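Long-range contacts in O-phospho-L-seryl-tRNA:Cys-tRNA synthase (Methanocaldococcus jannaschii DSM 2661, PDB 5X6B), which probably catalyses the pyridoxal phosphate-dependent conversion of O-phospho-L-seryl-tRNA(Cys) into Cys-tRNA(Cys) in this archaeon: residues M257-P262 / V301-S306; I61-I66 / Y395-E400. All blocks are in the same frame, centred on the assembly; numbering follows the deposited sequence.

Interaction 1 of 2, residues M257-P262 / V301-S306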
ATOM      1  N   MET B 257      -0.825   5.861 -11.100  1.00 44.00           N
ATOM      2  CA  MET B 257      -1.392   4.514 -11.145  1.00 50.44           C
ATOM      3  C   MET B 257      -2.239   4.204  -9.914  1.00 46.70           C
ATOM      4  O   MET B 257      -2.349   3.047  -9.505  1.00 42.24           O
ATOM      5  CB  MET B 257      -0.285   3.472 -11.300  1.00 50.63           C
ATOM      6  CG  MET B 257       0.545   3.663 -12.555  1.00 52.08           C
ATOM      7  SD  MET B 257       1.798   2.396 -12.783  1.00 50.50           S
ATOM      8  CE  MET B 257       0.799   1.009 -13.304  1.00 35.78           C
ATOM      9  N   ALA B 258      -2.832   5.246  -9.339  1.00 41.20           N
ATOM     10  CA  ALA B 258      -3.791   5.107  -8.245  1.00 54.36           C
ATOM     11  C   ALA B 258      -3.298   4.210  -7.108  1.00 55.51           C
ATOM     12  O   ALA B 258      -4.068   3.417  -6.561  1.00 49.31           O
ATOM     13  CB  ALA B 258      -5.111   4.576  -8.785  1.00 36.96           C
ATOM     14  N   ALA B 259      -2.019   4.331  -6.761  1.00 50.67           N
ATOM     15  CA  ALA B 259      -1.440   3.518  -5.694  1.00 47.34           C
ATOM     16  C   ALA B 259      -0.887   4.392  -4.578  1.00 48.22           C
ATOM     17  O   ALA B 259      -0.753   5.606  -4.734  1.00 48.90           O
ATOM     18  CB  ALA B 259      -0.350   2.613  -6.246  1.00 42.46           C
ATOM     19  N   SER B 260      -0.573   3.773  -3.445  1.00 55.63           N
ATOM     20  CA  SER B 260       0.022   4.500  -2.329  1.00 56.59           C
ATOM     21  C   SER B 260       1.516   4.677  -2.551  1.00 44.71           C
ATOM     22  O   SER B 260       2.170   3.810  -3.125  1.00 56.54           O
ATOM     23  CB  SER B 260      -0.219   3.768  -1.008  1.00 59.43           C
ATOM     24  OG  SER B 260      -1.603   3.565  -0.783  1.00 86.97           O
ATOM     25  N   ALA B 261       2.050   5.801  -2.093  1.00 48.67           N
ATOM     26  CA  ALA B 261       3.489   6.035  -2.152  1.00 56.43           C
ATOM     27  C   ALA B 261       4.206   5.232  -1.068  1.00 54.73           C
ATOM     28  O   ALA B 261       3.650   4.996   0.002  1.00 60.68           O
ATOM     29  CB  ALA B 261       3.793   7.524  -2.004  1.00 52.94           C
ATOM     30  N   PRO B 262       5.445   4.802  -1.343  1.00 64.05           N
ATOM     31  CA  PRO B 262       6.119   4.960  -2.631  1.00 54.03           C
ATOM     32  C   PRO B 262       6.190   3.658  -3.422  1.00 54.21           C
ATOM     33  O   PRO B 262       6.670   2.643  -2.915  1.00 55.34           O
ATOM     34  CB  PRO B 262       7.511   5.428  -2.220  1.00 60.91           C
ATOM     35  CG  PRO B 262       7.753   4.721  -0.912  1.00 47.86           C
ATOM     36  CD  PRO B 262       6.401   4.450  -0.279  1.00 67.27           C
ATOM     37  N   VAL B 301       0.721  -3.652  -3.045  1.00 60.81           N
ATOM     38  CA  VAL B 301      -0.590  -4.267  -2.905  1.00 60.97           C
ATOM     39  C   VAL B 301      -1.679  -3.352  -3.463  1.00 51.03           C
ATOM     40  O   VAL B 301      -2.604  -3.817  -4.127  1.00 47.77           O
ATOM     41  CB  VAL B 301      -0.889  -4.606  -1.440  1.00 59.46           C
ATOM     42  CG1 VAL B 301      -2.311  -5.147  -1.289  1.00 57.99           C
ATOM     43  CG2 VAL B 301       0.121  -5.614  -0.934  1.00 60.35           C
ATOM     44  N   THR B 302      -1.560  -2.054  -3.203  1.00 41.57           N
ATOM     45  CA  THR B 302      -2.500  -1.094  -3.761  1.00 44.60           C
ATOM     46  C   THR B 302      -2.340  -1.020  -5.278  1.00 54.06           C
ATOM     47  O   THR B 302      -3.324  -0.865  -6.000  1.00 51.32           O
ATOM     48  CB  THR B 302      -2.321   0.308  -3.154  1.00 50.97           C
ATOM     49  OG1 THR B 302      -1.016   0.814  -3.463  1.00 56.32           O
ATOM     50  CG2 THR B 302      -2.503   0.258  -1.649  1.00 50.03           C
ATOM     51  N   LEU B 303      -1.103  -1.149  -5.753  1.00 57.42           N
ATOM     52  CA  LEU B 303      -0.816  -1.092  -7.186  1.00 50.65           C
ATOM     53  C   LEU B 303      -1.481  -2.253  -7.925  1.00 52.48           C
ATOM     54  O   LEU B 303      -2.070  -2.066  -8.992  1.00 56.92           O
ATOM     55  CB  LEU B 303       0.695  -1.100  -7.431  1.00 62.23           C
ATOM     56  CG  LEU B 303       1.196  -0.859  -8.859  1.00 62.87           C
ATOM     57  CD1 LEU B 303       0.746   0.497  -9.380  1.00 56.22           C
ATOM     58  CD2 LEU B 303       2.713  -0.969  -8.918  1.00 63.99           C
ATOM     59  N   MET B 304      -1.390  -3.449  -7.352  1.00 49.98           N
ATOM     60  CA  MET B 304      -2.064  -4.619  -7.912  1.00 58.11           C
ATOM     61  C   MET B 304      -3.586  -4.501  -7.800  1.00 56.98           C
ATOM     62  O   MET B 304      -4.323  -4.961  -8.672  1.00 54.14           O
ATOM     63  CB  MET B 304      -1.595  -5.898  -7.214  1.00 61.81           C
ATOM     64  CG  MET B 304      -0.162  -6.304  -7.535  1.00 69.18           C
ATOM     65  SD  MET B 304       0.290  -7.889  -6.786  1.00 73.19           S
ATOM     66  CE  MET B 304       0.396  -7.433  -5.059  1.00 69.29           C
ATOM     67  N   ALA B 305      -4.054  -3.881  -6.722  1.00 47.24           N
ATOM     68  CA  ALA B 305      -5.489  -3.736  -6.491  1.00 63.27           C
ATOM     69  C   ALA B 305      -6.114  -2.672  -7.397  1.00 54.80           C
ATOM     70  O   ALA B 305      -7.213  -2.856  -7.915  1.00 57.13           O
ATOM     71  CB  ALA B 305      -5.751  -3.407  -5.034  1.00 50.77           C
ATOM     72  N   SER B 306      -5.409  -1.560  -7.589  1.00 51.83           N
ATOM     73  CA  SER B 306      -5.893  -0.489  -8.450  1.00 49.09           C
ATOM     74  C   SER B 306      -5.695  -0.798  -9.929  1.00 52.16           C
ATOM     75  O   SER B 306      -6.147  -0.044 -10.790  1.00 58.02           O
ATOM     76  CB  SER B 306      -5.191   0.824  -8.117  1.00 43.70           C
ATOM     77  OG  SER B 306      -5.427   1.197  -6.775  1.00 57.51           O
TER
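Thr302 and Ser306, one helical turn apart, reach with their hydroxyls across to the backbone of Ala258-Ser260, while Leu303 touches both Met257 and Ala259 with its CD1. The setting is the large domain of a fold type I PLP enzyme, recognisable by its seven-stranded mixed sheet with 264-268 running antiparallel to both neighbours. Residues 257-262 belong to the loop joining strands 248-252 and 264-268, just after Lys255, which carries the cofactor as a Schiff base. Helix 298-305 supplies the opposing surface.

Thr302 is turned so that OG1 stands between its own backbone N and carbonyl carbon (chi1 63°). There it accepts a nearly straight bond from Ser260 N (3.0 Å to Thr302 OG1, 171° at the hydrogen) and also gives a hydrogen bond to Pro299 O, one turn back in the helix. The same torsion directs the methyl of Thr302 at Ser260, with CG2 3.5 Å from Ser260 OG; that serine hydroxyl has a weak bond to Trp79 O of the second subunit. The methyl of Ala259 passes alongside the helix, CB lying 3.4 Å from Thr302 OG1 and 3.9 Å from Leu303 CA.

Much of the apolar contact is made by the CD1 branch of Leu303. This methyl touches Met257 CB at 3.7 Å, has Ala259 CB as its second partner and also meets the sulfur end of the methionine, whose chain bends at its last torsion; the Met257 and Leu303 side chains cross obliquely. Helix 100-111 borders this patch through Ile107, against Met257, and Phe103, against Leu303.

At the far end, Ala258 CB packs on Ser306 CB, and Ser306 OG donates to Ala258 O over 2.6 Å, approaching the carbonyl oxygen from 31° off its plane.

Interaction 2 of 2, residues I61-I66 / Y395-E400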
ATOM      1  N   ILE B  61       0.118  16.307  -8.891  1.00 47.79           N
ATOM      2  CA  ILE B  61       0.864  15.120  -8.476  1.00 61.55           C
ATOM      3  C   ILE B  61      -0.031  14.189  -7.659  1.00 53.69           C
ATOM      4  O   ILE B  61       0.288  13.017  -7.449  1.00 63.72           O
ATOM      5  CB  ILE B  61       2.123  15.485  -7.652  1.00 69.01           C
ATOM      6  CG1 ILE B  61       1.749  15.902  -6.230  1.00 58.01           C
ATOM      7  CG2 ILE B  61       2.921  16.584  -8.338  1.00 47.11           C
ATOM      8  CD1 ILE B  61       2.937  15.966  -5.294  1.00 71.60           C
ATOM      9  N   GLN B  62      -1.171  14.719  -7.227  1.00 59.91           N
ATOM     10  CA  GLN B  62      -2.075  14.003  -6.345  1.00 54.68           C
ATOM     11  C   GLN B  62      -3.229  13.323  -7.097  1.00 58.24           C
ATOM     12  O   GLN B  62      -3.711  12.268  -6.675  1.00 52.25           O
ATOM     13  CB  GLN B  62      -2.629  14.967  -5.296  1.00 55.35           C
ATOM     14  CG  GLN B  62      -3.302  14.288  -4.124  1.00 77.96           C
ATOM     15  CD  GLN B  62      -2.360  13.355  -3.395  1.00 95.64           C
ATOM     16  OE1 GLN B  62      -1.317  13.777  -2.886  1.00 83.05           O
ATOM     17  NE2 GLN B  62      -2.719  12.075  -3.349  1.00 82.25           N
ATOM     18  N   ARG B  63      -3.652  13.918  -8.212  1.00 49.95           N
ATOM     19  CA  ARG B  63      -4.876  13.495  -8.905  1.00 47.45           C
ATOM     20  C   ARG B  63      -4.874  12.040  -9.350  1.00 44.95           C
ATOM     21  O   ARG B  63      -5.892  11.361  -9.255  1.00 51.47           O
ATOM     22  CB  ARG B  63      -5.135  14.374 -10.135  1.00 51.64           C
ATOM     23  CG  ARG B  63      -5.391  15.850  -9.846  1.00 52.83           C
ATOM     24  CD  ARG B  63      -6.421  16.031  -8.754  1.00 56.64           C
ATOM     25  NE  ARG B  63      -7.583  15.178  -8.966  1.00 53.67           N
ATOM     26  CZ  ARG B  63      -8.499  14.930  -8.040  1.00 52.91           C
ATOM     27  NH1 ARG B  63      -8.393  15.482  -6.835  1.00 45.49           N
ATOM     28  NH2 ARG B  63      -9.515  14.130  -8.321  1.00 61.28           N
ATOM     29  N   GLY B  64      -3.740  11.562  -9.847  1.00 47.30           N
ATOM     30  CA  GLY B  64      -3.676  10.220 -10.395  1.00 38.09           C
ATOM     31  C   GLY B  64      -3.309   9.180  -9.360  1.00 51.73           C
ATOM     32  O   GLY B  64      -3.090   8.013  -9.693  1.00 47.85           O
ATOM     33  N   GLY B  65      -3.244   9.600  -8.100  1.00 42.86           N
ATOM     34  CA  GLY B  65      -2.882   8.700  -7.021  1.00 57.00           C
ATOM     35  C   GLY B  65      -3.994   8.475  -6.013  1.00 57.88           C
ATOM     36  O   GLY B  65      -3.754   7.976  -4.913  1.00 59.08           O
ATOM     37  N   ILE B  66      -5.214   8.848  -6.384  1.00 57.02           N
ATOM     38  CA  ILE B  66      -6.363   8.633  -5.517  1.00 52.54           C
ATOM     39  C   ILE B  66      -6.715   7.149  -5.505  1.00 52.78           C
ATOM     40  O   ILE B  66      -6.814   6.519  -6.558  1.00 53.96           O
ATOM     41  CB  ILE B  66      -7.576   9.463  -5.972  1.00 47.16           C
ATOM     42  CG1 ILE B  66      -7.225  10.951  -5.992  1.00 39.47           C
ATOM     43  CG2 ILE B  66      -8.766   9.207  -5.072  1.00 42.17           C
ATOM     44  CD1 ILE B  66      -6.850  11.501  -4.635  1.00 50.95           C
ATOM     45  N   TYR B 395      -8.171  15.955 -13.079  1.00 38.13           N
ATOM     46  CA  TYR B 395      -8.162  14.541 -13.413  1.00 41.25           C
ATOM     47  C   TYR B 395      -8.848  13.720 -12.332  1.00 50.18           C
ATOM     48  O   TYR B 395      -8.615  13.923 -11.139  1.00 50.03           O
ATOM     49  CB  TYR B 395      -6.736  14.028 -13.613  1.00 41.91           C
ATOM     50  CG  TYR B 395      -6.697  12.569 -14.002  1.00 46.76           C
ATOM     51  CD1 TYR B 395      -6.740  12.189 -15.335  1.00 38.66           C
ATOM     52  CD2 TYR B 395      -6.646  11.568 -13.037  1.00 49.26           C
ATOM     53  CE1 TYR B 395      -6.726  10.857 -15.696  1.00 41.40           C
ATOM     54  CE2 TYR B 395      -6.632  10.233 -13.390  1.00 42.29           C
ATOM     55  CZ  TYR B 395      -6.672   9.887 -14.721  1.00 40.83           C
ATOM     56  OH  TYR B 395      -6.651   8.564 -15.085  1.00 48.08           O
ATOM     57  N   GLY B 396      -9.698  12.792 -12.757  1.00 46.01           N
ATOM     58  CA  GLY B 396     -10.343  11.886 -11.828  1.00 43.09           C
ATOM     59  C   GLY B 396     -11.535  12.475 -11.099  1.00 46.28           C
ATOM     60  O   GLY B 396     -12.271  11.749 -10.430  1.00 42.69           O
ATOM     61  N   LEU B 397     -11.733  13.785 -11.216  1.00 42.21           N
ATOM     62  CA  LEU B 397     -12.898  14.423 -10.609  1.00 49.75           C
ATOM     63  C   LEU B 397     -14.191  14.089 -11.355  1.00 56.00           C
ATOM     64  O   LEU B 397     -14.186  13.890 -12.573  1.00 47.26           O
ATOM     65  CB  LEU B 397     -12.723  15.936 -10.561  1.00 40.82           C
ATOM     66  CG  LEU B 397     -11.740  16.485  -9.534  1.00 53.14           C
ATOM     67  CD1 LEU B 397     -11.683  18.006  -9.621  1.00 52.13           C
ATOM     68  CD2 LEU B 397     -12.139  16.040  -8.144  1.00 61.13           C
ATOM     69  N   GLU B 398     -15.293  14.023 -10.614  1.00 50.26           N
ATOM     70  CA  GLU B 398     -16.614  13.942 -11.226  1.00 58.52           C
ATOM     71  C   GLU B 398     -16.891  15.260 -11.948  1.00 56.62           C
ATOM     72  O   GLU B 398     -16.367  16.308 -11.554  1.00 51.18           O
ATOM     73  CB  GLU B 398     -17.694  13.663 -10.175  1.00 46.14           C
ATOM     74  CG  GLU B 398     -17.478  12.400  -9.346  1.00 45.66           C
ATOM     75  CD  GLU B 398     -17.710  11.124 -10.133  1.00 65.81           C
ATOM     76  OE1 GLU B 398     -18.677  11.079 -10.920  1.00 85.75           O
ATOM     77  OE2 GLU B 398     -16.932  10.161  -9.960  1.00 70.64           O
ATOM     78  N   TRP B 399     -17.706  15.209 -13.000  1.00 53.19           N
ATOM     79  CA  TRP B 399     -18.038  16.407 -13.771  1.00 41.92           C
ATOM     80  C   TRP B 399     -18.705  17.489 -12.924  1.00 43.74           C
ATOM     81  O   TRP B 399     -18.491  18.683 -13.153  1.00 45.20           O
ATOM     82  CB  TRP B 399     -18.933  16.051 -14.958  1.00 39.48           C
ATOM     83  CG  TRP B 399     -18.143  15.823 -16.212  1.00 47.85           C
ATOM     84  CD1 TRP B 399     -17.858  14.623 -16.805  1.00 31.11           C
ATOM     85  CD2 TRP B 399     -17.515  16.825 -17.016  1.00 28.45           C
ATOM     86  NE1 TRP B 399     -17.109  14.822 -17.936  1.00 42.08           N
ATOM     87  CE2 TRP B 399     -16.882  16.169 -18.089  1.00 41.77           C
ATOM     88  CE3 TRP B 399     -17.437  18.222 -16.942  1.00 41.04           C
ATOM     89  CZ2 TRP B 399     -16.168  16.854 -19.076  1.00 42.52           C
ATOM     90  CZ3 TRP B 399     -16.727  18.906 -17.923  1.00 41.88           C
ATOM     91  CH2 TRP B 399     -16.104  18.220 -18.975  1.00 45.04           C
ATOM     92  N   GLU B 400     -19.498  17.073 -11.941  1.00 42.54           N
ATOM     93  CA  GLU B 400     -20.103  18.023 -11.017  1.00 40.19           C
ATOM     94  C   GLU B 400     -19.021  18.750 -10.228  1.00 50.03           C
ATOM     95  O   GLU B 400     -19.103  19.956 -10.002  1.00 52.88           O
ATOM     96  CB  GLU B 400     -21.069  17.315 -10.073  1.00 40.29           C
ATOM     97  CG  GLU B 400     -21.831  18.253  -9.142  1.00 61.96           C
ATOM     98  CD  GLU B 400     -22.936  17.545  -8.376  1.00 56.27           C
ATOM     99  OE1 GLU B 400     -23.264  16.387  -8.722  1.00 57.10           O
ATOM    100  OE2 GLU B 400     -23.471  18.145  -7.421  1.00 84.65           O
TER
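Arg63 grips the carbonyl oxygen of Tyr395 side-on, with two guanidinium nitrogens converging on one acceptor. The shorter bond runs from Arg63 NE to Tyr395 O at 2.7 Å and arrives in the carbonyl plane; the second, from Arg63 NH2 to Tyr395 O at 3.0 Å, is more bent, with 137° at the hydrogen against 154° for the first. Tyr395 O lies 5° out of the guanidinium plane, where both N-H groups can be directed at it. Arg63 CB already packs 3.8 Å from Tyr395 CB, and bends at chi2 and chi3 bring NE and NH2 back over the short distance to Tyr395 O. The remaining terminal nitrogen, NH1, bonds to Asn57 O, which gives the guanidinium a third hydrogen bond and fixes its rotation.

Arg63 lies in the short, weakly bonded helical turn after strand 56-57, and Tyr395 follows strand 389-392 of the three-stranded antiparallel sheet, so the arginine joins the N-terminal part of the chain to the C-terminal small domain of the fold type I architecture.

The Tyr395 ring presents an edge to Arg63 O, with CD2 3.9 Å from it, and makes a cation-pi contact with Arg236. Leu397 crosses the arginine at about a right angle: its CG lies over one guanidinium face, and its CD2 comes within 3.3 Å of Arg63 NH2.

From the N terminus, the chain first passes through 61-66, which waits for its partner until 395-400: interaction 2 closes a loop of 328 residues. Inside that loop, interaction 1 joins 257-262 to 301-306 across only 38 residues, so the two are nested and do not cross. Their centres lie 15 Å apart, yet they touch: Ala258 N is 2.8 Å from Gly64 O, a probable hydrogen bond, and Ala258 CB packs on Ile66 O. The loop following Lys255 is thus linked on one side to helix 298-305 and on the other to the N-terminal segment, itself tied to the C-terminal region. Both contacts also border the second subunit.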